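Local atomic coordinates of endo-1,3-beta-glucanase, family GH16 (Zobellia galactanivorans, PDB entry 4CTE), a protein that probably hydrolyses internal beta-1,3-glucosidic bonds in laminarin-type glucans, this chain being the GH16 module of a longer protein that also has a carbohydrate-binding module. Residues 36-41 / 64-69; 93-98 / 201-206; 113-118 / 131-136. The protein carries 1 engineered substitution. All coordinates share one frame; numbering follows the deposited sequence.

Contact 1: residues 36-41 / 64-69. With GS1 (1-thio-beta-D-glucopyranose), chain C; EDO (1,2-ethanediol), chain G.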
loop_
_atom_site.group_PDB
_atom_site.type_symbol
_atom_site.label_atom_id
_atom_site.label_comp_id
_atom_site.label_asym_id
_atom_site.label_seq_id
_atom_site.Cartn_x
_atom_site.Cartn_y
_atom_site.Cartn_z
ATOM N N GLN A 36 12.847 0.903 -9.132
ATOM C CA GLN A 36 12.023 0.673 -10.293
ATOM C C GLN A 36 11.517 1.972 -10.958
ATOM O O GLN A 36 11.408 3.023 -10.315
ATOM C CB GLN A 36 10.830 -0.230 -9.900
ATOM C CG GLN A 36 9.663 0.482 -9.162
ATOM C CD GLN A 36 10.050 1.095 -7.820
ATOM O OE1 GLN A 36 10.860 0.522 -7.089
ATOM N NE2 GLN A 36 9.477 2.241 -7.480
ATOM N N TYR A 37 11.160 1.844 -12.242
ATOM C CA TYR A 37 10.531 2.900 -12.988
ATOM C C TYR A 37 9.118 2.391 -13.160
ATOM O O TYR A 37 8.924 1.316 -13.718
ATOM C CB TYR A 37 11.219 3.117 -14.331
ATOM C CG TYR A 37 10.680 4.278 -15.144
ATOM C CD1 TYR A 37 9.387 4.198 -15.769
ATOM C CD2 TYR A 37 11.449 5.440 -15.371
ATOM C CE1 TYR A 37 8.879 5.239 -16.548
ATOM C CE2 TYR A 37 10.922 6.483 -16.149
ATOM C CZ TYR A 37 9.660 6.355 -16.719
ATOM O OH TYR A 37 9.209 7.364 -17.457
ATOM N N TYR A 38 8.153 3.105 -12.599
ATOM C CA TYR A 38 6.776 2.624 -12.738
ATOM C C TYR A 38 6.207 2.854 -14.141
ATOM O O TYR A 38 6.488 3.882 -14.785
ATOM C CB TYR A 38 5.898 3.292 -11.708
ATOM C CG TYR A 38 6.111 2.797 -10.296
ATOM C CD1 TYR A 38 6.043 1.406 -9.998
ATOM C CD2 TYR A 38 6.231 3.699 -9.246
ATOM C CE1 TYR A 38 6.162 0.929 -8.668
ATOM C CE2 TYR A 38 6.394 3.260 -7.900
ATOM C CZ TYR A 38 6.323 1.860 -7.626
ATOM O OH TYR A 38 6.422 1.310 -6.394
ATOM N N ARG A 39 5.410 1.898 -14.613
ATOM C CA ARG A 39 4.798 2.008 -15.923
ATOM C C ARG A 39 3.386 1.521 -15.865
ATOM O O ARG A 39 3.086 0.616 -15.088
ATOM C CB ARG A 39 5.562 1.139 -16.938
ATOM C CG ARG A 39 6.966 1.601 -17.262
ATOM C CD ARG A 39 7.484 0.821 -18.426
ATOM N NE ARG A 39 6.953 1.404 -19.661
ATOM C CZ ARG A 39 6.728 0.727 -20.785
ATOM N NH1 ARG A 39 6.889 -0.580 -20.808
ATOM N NH2 ARG A 39 6.303 1.347 -21.873
ATOM N N ARG A 40 2.528 2.069 -16.732
ATOM C CA ARG A 40 1.173 1.571 -16.902
ATOM C C ARG A 40 1.209 0.094 -17.349
ATOM O O ARG A 40 0.377 -0.729 -16.894
ATOM C CB ARG A 40 0.431 2.412 -17.941
ATOM C CG ARG A 40 -0.904 1.839 -18.508
ATOM C CD ARG A 40 -1.896 1.572 -17.403
ATOM N NE ARG A 40 -3.183 1.014 -17.828
ATOM C CZ ARG A 40 -3.505 -0.295 -17.853
ATOM N NH1 ARG A 40 -2.619 -1.253 -17.525
ATOM N NH2 ARG A 40 -4.749 -0.646 -18.230
ATOM N N GLU A 41 2.204 -0.217 -18.187
ATOM C CA GLU A 41 2.336 -1.540 -18.829
ATOM C C GLU A 41 2.573 -2.688 -17.859
ATOM O O GLU A 41 2.281 -3.827 -18.208
ATOM C CB GLU A 41 3.440 -1.526 -19.914
ATOM C CG GLU A 41 3.059 -0.770 -21.181
ATOM C CD GLU A 41 3.096 0.760 -21.091
ATOM O OE1 GLU A 41 3.520 1.417 -20.080
ATOM O OE2 GLU A 41 2.704 1.332 -22.122
ATOM N N TYR A 64 14.768 -1.639 -13.394
ATOM C CA TYR A 64 13.570 -2.414 -13.129
ATOM C C TYR A 64 12.336 -1.608 -13.473
ATOM O O TYR A 64 12.363 -0.368 -13.433
ATOM C CB TYR A 64 13.430 -2.831 -11.643
ATOM C CG TYR A 64 14.674 -3.499 -11.130
ATOM C CD1 TYR A 64 14.904 -4.865 -11.378
ATOM C CD2 TYR A 64 15.625 -2.761 -10.436
ATOM C CE1 TYR A 64 16.086 -5.510 -10.945
ATOM C CE2 TYR A 64 16.801 -3.384 -9.979
ATOM C CZ TYR A 64 17.016 -4.758 -10.228
ATOM O OH TYR A 64 18.196 -5.365 -9.814
ATOM N N THR A 65 11.248 -2.328 -13.773
ATOM C CA THR A 65 9.969 -1.699 -13.952
ATOM C C THR A 65 8.941 -2.421 -13.069
ATOM O O THR A 65 9.088 -3.622 -12.744
ATOM C CB THR A 65 9.496 -1.754 -15.410
ATOM O OG1 THR A 65 9.461 -3.116 -15.856
ATOM C CG2 THR A 65 10.378 -0.944 -16.350
ATOM N N SER A 66 7.904 -1.691 -12.668
ATOM C CA SER A 66 6.799 -2.266 -11.912
ATOM C C SER A 66 5.608 -1.323 -12.108
ATOM O O SER A 66 5.611 -0.517 -13.076
ATOM C CB SER A 66 7.177 -2.458 -10.441
ATOM O OG SER A 66 6.141 -3.128 -9.725
ATOM N N ALA A 67 4.604 -1.423 -11.224
ATOM C CA ALA A 67 3.456 -0.516 -11.324
ATOM C C ALA A 67 3.060 0.003 -9.964
ATOM O O ALA A 67 3.300 -0.681 -8.924
ATOM C CB ALA A 67 2.304 -1.218 -11.992
ATOM N N ARG A 68 2.521 1.229 -9.975
ATOM C CA ARG A 68 1.989 1.899 -8.813
ATOM C C ARG A 68 0.692 2.549 -9.277
ATOM O O ARG A 68 0.655 3.309 -10.291
ATOM C CB ARG A 68 2.929 2.939 -8.286
ATOM C CG ARG A 68 2.377 3.785 -7.145
ATOM C CD ARG A 68 3.508 4.481 -6.423
ATOM N NE ARG A 68 3.083 5.661 -5.660
ATOM C CZ ARG A 68 3.745 6.192 -4.629
ATOM N NH1 ARG A 68 4.866 5.612 -4.154
ATOM N NH2 ARG A 68 3.277 7.307 -4.047
ATOM N N MET A 69 -0.351 2.281 -8.495
ATOM C CA MET A 69 -1.721 2.734 -8.816
ATOM C C MET A 69 -2.331 3.417 -7.615
ATOM O O MET A 69 -2.056 3.004 -6.470
ATOM C CB MET A 69 -2.580 1.542 -9.173
ATOM C CG MET A 69 -2.108 0.732 -10.372
ATOM S SD MET A 69 -2.893 -0.882 -10.455
ATOM C CE MET A 69 -4.661 -0.563 -10.426
HETATM C C1 GS1 C . 6.787 7.724 1.631
HETATM S S1 GS1 C . 6.887 5.989 2.048
HETATM C C2 GS1 C . 8.165 8.390 1.361
HETATM O O2 GS1 C . 9.024 8.233 2.489
HETATM C C3 GS1 C . 7.882 9.886 1.082
HETATM O O3 GS1 C . 9.115 10.677 0.904
HETATM C C4 GS1 C . 6.783 10.045 -0.054
HETATM O O4 GS1 C . 6.456 11.420 -0.221
HETATM C C5 GS1 C . 5.485 9.225 0.246
HETATM O O5 GS1 C . 5.856 7.836 0.508
HETATM C C6 GS1 C . 4.326 9.313 -0.784
HETATM O O6 GS1 C . 4.669 8.681 -2.024
HETATM C C1 EDO G . 0.912 9.943 -4.227
HETATM O O1 EDO G . 1.661 9.238 -5.231
HETATM C C2 EDO G . 1.094 11.402 -4.517
HETATM O O2 EDO G . 0.659 11.618 -5.890
HETATM O O HOH W 1 6.606 3.276 -4.578
#
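A short parallel ladder in the GH16 beta-jelly roll pairs Y37 and Y38 with T65 and S66, and from it Y38 and R68 reach towards a sugar-binding site occupied by a thioglucose. Y37 N donates to Y64 O at 2.8 Å and R39 N to S66 O at 2.9 Å; between them the bond from S66 N to Y37 O is weak. With CG anti to the carbonyl carbon (chi1 -73°), Y38 brings its ring up to the 64-69 chain. R68 CB sits over the ring's centre, 3.4 Å from the Y38 centroid, as a CH-pi contact, while Q36 CG lies against the opposite face nearer the rim. R68 then runs extended past Y38 CE2, its guanidinium turned 55° from the phenol. One water bridges the two ends, 2.7 Å from Y38 OH and accepting from R68 NH1 at 2.9 Å. A leucine in place of Y38 is likely to leave the water short of a partner and a gap beside R68 CB and CD. E22 forms a salt bridge with R68 NE, and W30 packs on both side chains. R68 NH2 points almost straight at O6 of the thioglucose (chain C), 2.8 Å away with an N-H...O angle of 171°.

Contact 2: residues 93-98 / 201-206. With GS1 (1-thio-beta-D-glucopyranose), chain B; GOL (glycerol), chain H.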
loop_
_atom_site.group_PDB
_atom_site.type_symbol
_atom_site.label_atom_id
_atom_site.label_comp_id
_atom_site.label_asym_id
_atom_site.label_seq_id
_atom_site.Cartn_x
_atom_site.Cartn_y
_atom_site.Cartn_z
ATOM N N GLY A 93 14.688 -7.812 -2.478
ATOM C CA GLY A 93 14.457 -6.526 -3.114
ATOM C C GLY A 93 12.993 -6.145 -3.335
ATOM O O GLY A 93 12.686 -4.963 -3.488
ATOM N N LEU A 94 12.094 -7.127 -3.295
ATOM C CA LEU A 94 10.662 -6.873 -3.561
ATOM C C LEU A 94 9.999 -6.178 -2.379
ATOM O O LEU A 94 10.210 -6.573 -1.217
ATOM C CB LEU A 94 9.935 -8.158 -3.933
ATOM C CG LEU A 94 10.418 -8.749 -5.261
ATOM C CD1 LEU A 94 9.749 -10.074 -5.457
ATOM C CD2 LEU A 94 10.158 -7.818 -6.461
ATOM N N TRP A 95 9.216 -5.142 -2.654
ATOM C CA TRP A 95 8.581 -4.390 -1.591
ATOM C C TRP A 95 7.187 -3.983 -1.949
ATOM O O TRP A 95 6.929 -2.800 -2.261
ATOM C CB TRP A 95 9.412 -3.159 -1.242
ATOM C CG TRP A 95 8.774 -2.277 -0.196
ATOM C CD1 TRP A 95 7.653 -2.554 0.582
ATOM C CD2 TRP A 95 9.205 -0.934 0.224
ATOM N NE1 TRP A 95 7.372 -1.509 1.425
ATOM C CE2 TRP A 95 8.262 -0.508 1.261
ATOM C CE3 TRP A 95 10.234 -0.081 -0.142
ATOM C CZ2 TRP A 95 8.369 0.722 1.887
ATOM C CZ3 TRP A 95 10.330 1.158 0.497
ATOM C CH2 TRP A 95 9.419 1.547 1.486
ATOM N N PRO A 96 6.262 -4.936 -1.911
ATOM C CA PRO A 96 4.864 -4.625 -2.194
ATOM C C PRO A 96 4.203 -3.815 -1.056
ATOM O O PRO A 96 4.644 -3.893 0.127
ATOM C CB PRO A 96 4.249 -5.989 -2.279
ATOM C CG PRO A 96 5.034 -6.772 -1.219
ATOM C CD PRO A 96 6.433 -6.345 -1.507
ATOM N N ALA A 97 3.140 -3.077 -1.398
ATOM C CA ALA A 97 2.413 -2.297 -0.379
ATOM C C ALA A 97 0.993 -2.049 -0.805
ATOM O O ALA A 97 0.724 -1.914 -1.989
ATOM C CB ALA A 97 3.101 -0.963 -0.077
ATOM N N PHE A 98 0.104 -2.003 0.184
ATOM C CA PHE A 98 -1.330 -1.706 0.064
ATOM C C PHE A 98 -1.529 -0.674 1.150
ATOM O O PHE A 98 -1.427 -0.994 2.371
ATOM C CB PHE A 98 -2.148 -2.945 0.307
ATOM C CG PHE A 98 -3.642 -2.690 0.514
ATOM C CD1 PHE A 98 -4.380 -1.791 -0.311
ATOM C CD2 PHE A 98 -4.339 -3.455 1.468
ATOM C CE1 PHE A 98 -5.780 -1.621 -0.111
ATOM C CE2 PHE A 98 -5.711 -3.285 1.679
ATOM C CZ PHE A 98 -6.449 -2.374 0.877
ATOM N N ASN A 201 1.103 -0.917 -4.968
ATOM C CA ASN A 201 2.310 -0.942 -5.781
ATOM C C ASN A 201 3.228 -2.090 -5.379
ATOM O O ASN A 201 3.009 -2.759 -4.327
ATOM C CB ASN A 201 3.088 0.373 -5.617
ATOM C CG ASN A 201 3.730 0.464 -4.244
ATOM O OD1 ASN A 201 3.048 0.740 -3.272
ATOM N ND2 ASN A 201 5.032 0.192 -4.160
ATOM N N MET A 202 4.262 -2.294 -6.205
ATOM C CA MET A 202 5.378 -3.162 -5.821
ATOM C C MET A 202 6.707 -2.487 -6.230
ATOM O O MET A 202 7.019 -2.366 -7.419
ATOM C CB MET A 202 5.294 -4.569 -6.395
ATOM C CG MET A 202 6.347 -5.492 -5.736
ATOM S SD MET A 202 5.970 -7.269 -5.876
ATOM C CE MET A 202 5.692 -7.427 -7.655
ATOM N N ALA A 203 7.437 -2.021 -5.229
ATOM C CA ALA A 203 8.709 -1.367 -5.464
ATOM C C ALA A 203 9.782 -2.459 -5.584
ATOM O O ALA A 203 9.580 -3.615 -5.122
ATOM C CB ALA A 203 8.979 -0.394 -4.326
ATOM N N VAL A 204 10.919 -2.119 -6.214
ATOM C CA VAL A 204 12.050 -3.033 -6.327
ATOM C C VAL A 204 13.163 -2.236 -5.710
ATOM O O VAL A 204 13.533 -1.208 -6.256
ATOM C CB VAL A 204 12.416 -3.490 -7.772
ATOM C CG1 VAL A 204 13.589 -4.449 -7.718
ATOM C CG2 VAL A 204 11.226 -4.178 -8.413
ATOM N N GLY A 205 13.652 -2.705 -4.564
ATOM C CA GLY A 205 14.719 -2.025 -3.813
ATOM C C GLY A 205 14.257 -0.755 -3.124
ATOM O O GLY A 205 13.117 -0.266 -3.310
ATOM N N GLY A 206 15.159 -0.206 -2.333
ATOM C CA GLY A 206 14.868 1.016 -1.572
ATOM C C GLY A 206 15.405 0.955 -0.154
ATOM O O GLY A 206 15.954 -0.091 0.268
HETATM C C1 GS1 B . 7.417 3.302 4.391
HETATM S S1 GS1 B . 8.935 2.615 4.966
HETATM C C2 GS1 B . 7.731 4.622 3.715
HETATM O O2 GS1 B . 8.293 5.627 4.563
HETATM C C3 GS1 B . 6.379 5.103 3.373
HETATM C C4 GS1 B . 6.012 4.171 2.280
HETATM O O4 GS1 B . 4.969 4.839 1.625
HETATM C C5 GS1 B . 5.570 2.926 3.013
HETATM O O5 GS1 B . 6.809 2.367 3.482
HETATM C C6 GS1 B . 4.717 2.003 2.141
HETATM O O6 GS1 B . 5.077 0.678 2.506
HETATM C C1 GOL H . 6.731 3.457 -1.919
HETATM O O1 GOL H . 7.115 4.404 -0.950
HETATM C C2 GOL H . 6.067 2.308 -1.242
HETATM O O2 GOL H . 4.855 2.133 -1.955
HETATM C C3 GOL H . 6.994 1.091 -1.394
HETATM O O3 GOL H . 6.347 -0.149 -1.632
#
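W95 and N201, from neighbouring antiparallel strands, share a single glycerol hydroxyl: glycerol O3 donates to W95 O at 2.8 Å and accepts from N201 ND2 at 2.9 Å, the latter bond nearly straight at 168°. The same glycerol lies over the indole, with its C3 3.3 Å above the centre of the W95 ring. W95 carries CG anti to its own N (chi1 177°), which sets the indole beside that carbonyl, so one small molecule can meet both. The indole edge that carries NE1 and CZ2 faces a thioglucose (chain B), and W95 NE1 makes a weak, bent bond of 3.3 Å to O6. N201 OD1 is taken by W99 NE1, which helps fix the amide's rotation, and W208 meets the W95 ring edge to face.

The ladder is uneven here: A203 N reaches W95 O at 3.1 Å from 63° out of the carbonyl plane. At the strand end G205 N binds G93 O at 2.7 Å; both glycines have positive phi, and at G93 a side chain would collide with the carbonyl oxygen of the residue before it. G205 O is buried with no partner in the model.

The opposite face of the ladder is apolar. P96 CB meets M202 CG at 4.1 Å, and L94 CD2 touches M202 SD at 4.3 Å. M202 packs on both A54 and M222, L94 on A54 and P96 on M222, in the interior of the jelly roll.

One face thus fills the core, while the other offers an indole, an amide and a backbone carbonyl to hydroxyl groups, a combination consistent with a sugar subsite whose place the glycerol may be marking.

Contact 3: residues 113-118 / 131-136. With GS1 (1-thio-beta-D-glucopyranose), chain B.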
loop_
_atom_site.group_PDB
_atom_site.type_symbol
_atom_site.label_atom_id
_atom_site.label_comp_id
_atom_site.label_asym_id
_atom_site.label_seq_id
_atom_site.Cartn_x
_atom_site.Cartn_y
_atom_site.Cartn_z
ATOM N N CYS A 113 0.118 14.865 5.563
ATOM C CA CYS A 113 -1.125 14.306 5.010
ATOM C C CYS A 113 -1.596 13.044 5.725
ATOM O O CYS A 113 -2.765 12.724 5.660
ATOM C CB CYS A 113 -0.981 13.989 3.519
ATOM S SG CYS A 113 0.310 12.783 3.189
ATOM N N GLY A 114 -0.683 12.343 6.396
ATOM C CA GLY A 114 -1.006 11.088 7.062
ATOM C C GLY A 114 -0.907 9.948 6.061
ATOM O O GLY A 114 -1.138 10.085 4.834
ATOM N N GLU A 115 -0.548 8.794 6.584
ATOM C CA GLU A 115 -0.352 7.628 5.753
ATOM C C GLU A 115 -0.732 6.417 6.544
ATOM O O GLU A 115 -0.287 6.274 7.680
ATOM C CB GLU A 115 1.129 7.534 5.282
ATOM C CG GLU A 115 1.472 6.222 4.593
ATOM C CD GLU A 115 2.887 6.105 4.057
ATOM O OE1 GLU A 115 3.614 7.109 3.897
ATOM O OE2 GLU A 115 3.254 4.963 3.751
ATOM N N ILE A 116 -1.563 5.564 5.936
ATOM C CA ILE A 116 -1.947 4.276 6.521
ATOM C C ILE A 116 -1.435 3.131 5.613
ATOM O O ILE A 116 -1.988 2.870 4.513
ATOM C CB ILE A 116 -3.487 4.104 6.779
ATOM C CG1 ILE A 116 -4.085 5.272 7.598
ATOM C CG2 ILE A 116 -3.762 2.723 7.423
ATOM C CD1 ILE A 116 -5.598 5.254 7.620
ATOM N N ASP A 117 -0.401 2.461 6.091
ATOM C CA ASP A 117 0.156 1.260 5.432
ATOM C C ASP A 117 -0.637 0.084 5.968
ATOM O O ASP A 117 -0.424 -0.343 7.129
ATOM C CB ASP A 117 1.671 1.109 5.698
ATOM C CG ASP A 117 2.459 2.328 5.250
ATOM O OD1 ASP A 117 2.048 3.017 4.286
ATOM O OD2 ASP A 117 3.504 2.624 5.859
ATOM N N ILE A 118 -1.565 -0.418 5.164
ATOM C CA ILE A 118 -2.408 -1.551 5.577
ATOM C C ILE A 118 -1.555 -2.810 5.587
ATOM O O ILE A 118 -1.572 -3.588 6.576
ATOM C CB ILE A 118 -3.693 -1.696 4.709
ATOM C CG1 ILE A 118 -4.521 -0.378 4.775
ATOM C CG2 ILE A 118 -4.489 -2.926 5.141
ATOM C CD1 ILE A 118 -5.675 -0.258 3.806
ATOM N N THR A 131 1.382 0.068 9.565
ATOM C CA THR A 131 2.040 1.278 10.011
ATOM C C THR A 131 1.318 2.542 9.667
ATOM O O THR A 131 0.580 2.594 8.690
ATOM C CB THR A 131 3.451 1.377 9.319
ATOM O OG1 THR A 131 4.009 0.074 9.119
ATOM C CG2 THR A 131 4.436 2.211 10.142
ATOM N N ILE A 132 1.503 3.555 10.508
ATOM C CA ILE A 132 1.043 4.910 10.188
ATOM C C ILE A 132 2.248 5.841 10.179
ATOM O O ILE A 132 3.226 5.603 10.905
ATOM C CB ILE A 132 -0.096 5.479 11.112
ATOM C CG1 ILE A 132 0.254 5.420 12.634
ATOM C CG2 ILE A 132 -1.422 4.811 10.781
ATOM C CD1 ILE A 132 -0.649 6.278 13.514
ATOM N N HIS A 133 2.199 6.849 9.321
ATOM C CA HIS A 133 3.198 7.913 9.314
ATOM C C HIS A 133 2.439 9.200 9.382
ATOM O O HIS A 133 1.389 9.318 8.731
ATOM C CB HIS A 133 4.083 7.872 8.079
ATOM C CG HIS A 133 4.828 6.575 7.902
ATOM N ND1 HIS A 133 6.111 6.414 8.295
ATOM C CD2 HIS A 133 4.421 5.349 7.362
ATOM C CE1 HIS A 133 6.500 5.148 8.031
ATOM N NE2 HIS A 133 5.464 4.502 7.452
ATOM N N TRP A 134 2.930 10.162 10.169
ATOM C CA TRP A 134 2.272 11.492 10.307
ATOM C C TRP A 134 3.244 12.563 10.789
ATOM O O TRP A 134 4.428 12.294 10.955
ATOM C CB TRP A 134 1.013 11.392 11.183
ATOM C CG TRP A 134 1.239 11.294 12.668
ATOM C CD1 TRP A 134 1.028 12.294 13.620
ATOM C CD2 TRP A 134 1.747 10.134 13.436
ATOM N NE1 TRP A 134 1.341 11.844 14.884
ATOM C CE2 TRP A 134 1.767 10.560 14.852
ATOM C CE3 TRP A 134 2.149 8.826 13.114
ATOM C CZ2 TRP A 134 2.194 9.706 15.881
ATOM C CZ3 TRP A 134 2.571 7.967 14.169
ATOM C CH2 TRP A 134 2.596 8.403 15.514
ATOM N N SER A 135 2.753 13.795 10.935
ATOM C CA SER A 135 3.514 14.908 11.481
ATOM C C SER A 135 2.865 15.140 12.837
ATOM O O SER A 135 1.676 15.482 12.906
ATOM C CB SER A 135 3.423 16.123 10.554
ATOM O OG SER A 135 4.183 17.223 11.007
ATOM N N ASP A 136 3.615 14.894 13.919
ATOM C CA ASP A 136 3.117 15.101 15.294
ATOM C C ASP A 136 3.015 16.603 15.616
ATOM O O ASP A 136 3.353 17.435 14.746
ATOM C CB ASP A 136 3.958 14.329 16.338
ATOM C CG ASP A 136 5.436 14.759 16.397
ATOM O OD1 ASP A 136 5.839 15.896 16.020
ATOM O OD2 ASP A 136 6.218 13.910 16.870
HETATM C C1 GS1 B . 7.417 3.302 4.391
HETATM S S1 GS1 B . 8.935 2.615 4.966
HETATM C C2 GS1 B . 7.731 4.622 3.715
HETATM O O2 GS1 B . 8.293 5.627 4.563
HETATM C C3 GS1 B . 6.379 5.103 3.373
HETATM C C4 GS1 B . 6.012 4.171 2.280
HETATM O O4 GS1 B . 4.969 4.839 1.625
HETATM C C5 GS1 B . 5.570 2.926 3.013
HETATM O O5 GS1 B . 6.809 2.367 3.482
HETATM C C6 GS1 B . 4.717 2.003 2.141
HETATM O O6 GS1 B . 5.077 0.678 2.506
HETATM O O HOH W 2 4.886 -0.032 6.360
#
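E115 and H133, like D117 and T131, form hydrogen-bonded pairs between two antiparallel strands whose directions differ by 164°, with I116 and I132 as the non-hydrogen-bonded pair between them. D117 N bonds to T131 O at 2.8 Å and T131 N to D117 O at 3.1 Å; at the other pair H133 N bonds to E115 O, while the bond from E115 N to H133 O is weak. G114, at positive phi, leads into the strand. On one face I116 CG1 meets I132 CG2 at 4.2 Å, both side chains packing on F192 and I168.

The other face is polar and turned to a bound thioglucose (chain B). E115, CG anti to its own N (chi1 171°) and extended beyond, runs alongside H133, with E115 CD 3.7 Å from H133 CD2 and the carboxylate 40° from the imidazole plane. D117 comes across at about a right angle instead, placing OD2 in the plane of the imidazole, at its edge, 3.1 Å from H133 NE2. A water donates to D117 OD2 at 3.0 Å and also bonds to T131 OG1. E115 OE1 is gripped by W110 NE1. Thioglucose O4 lies 2.7 Å from E115 OE2 as a donor, though the position of that oxygen is less certain.

E115 and D117 match the first two acids of the GH16 ExDxxE motif, so E115 is probably the nucleophile, though this chain has no glutamate at the motif's last place. Two acids and an imidazole gathered at one sugar are consistent with the catalytic centre.

All three contacts are largely buried. Every touching residue of contact 2 is buried, whereas contacts 1 and 3 each have partly exposed members. They form a chain across the fold. Contacts 1 and 2 meet where strands 62-70 and 196-204 run side by side, with S66 OG 2.6 Å from M202 O in a probable hydrogen bond; contacts 2 and 3 meet through strands 94-102 and 115-117, F98 O packing on I118 CB. Contacts 1 and 3 do not touch, their centres about 23 Å apart. Chemistry shifts along the way: arginine and phenol in contact 1, indole and amide in contact 2, carboxylates and imidazole in contact 3. The last two share one thioglucose.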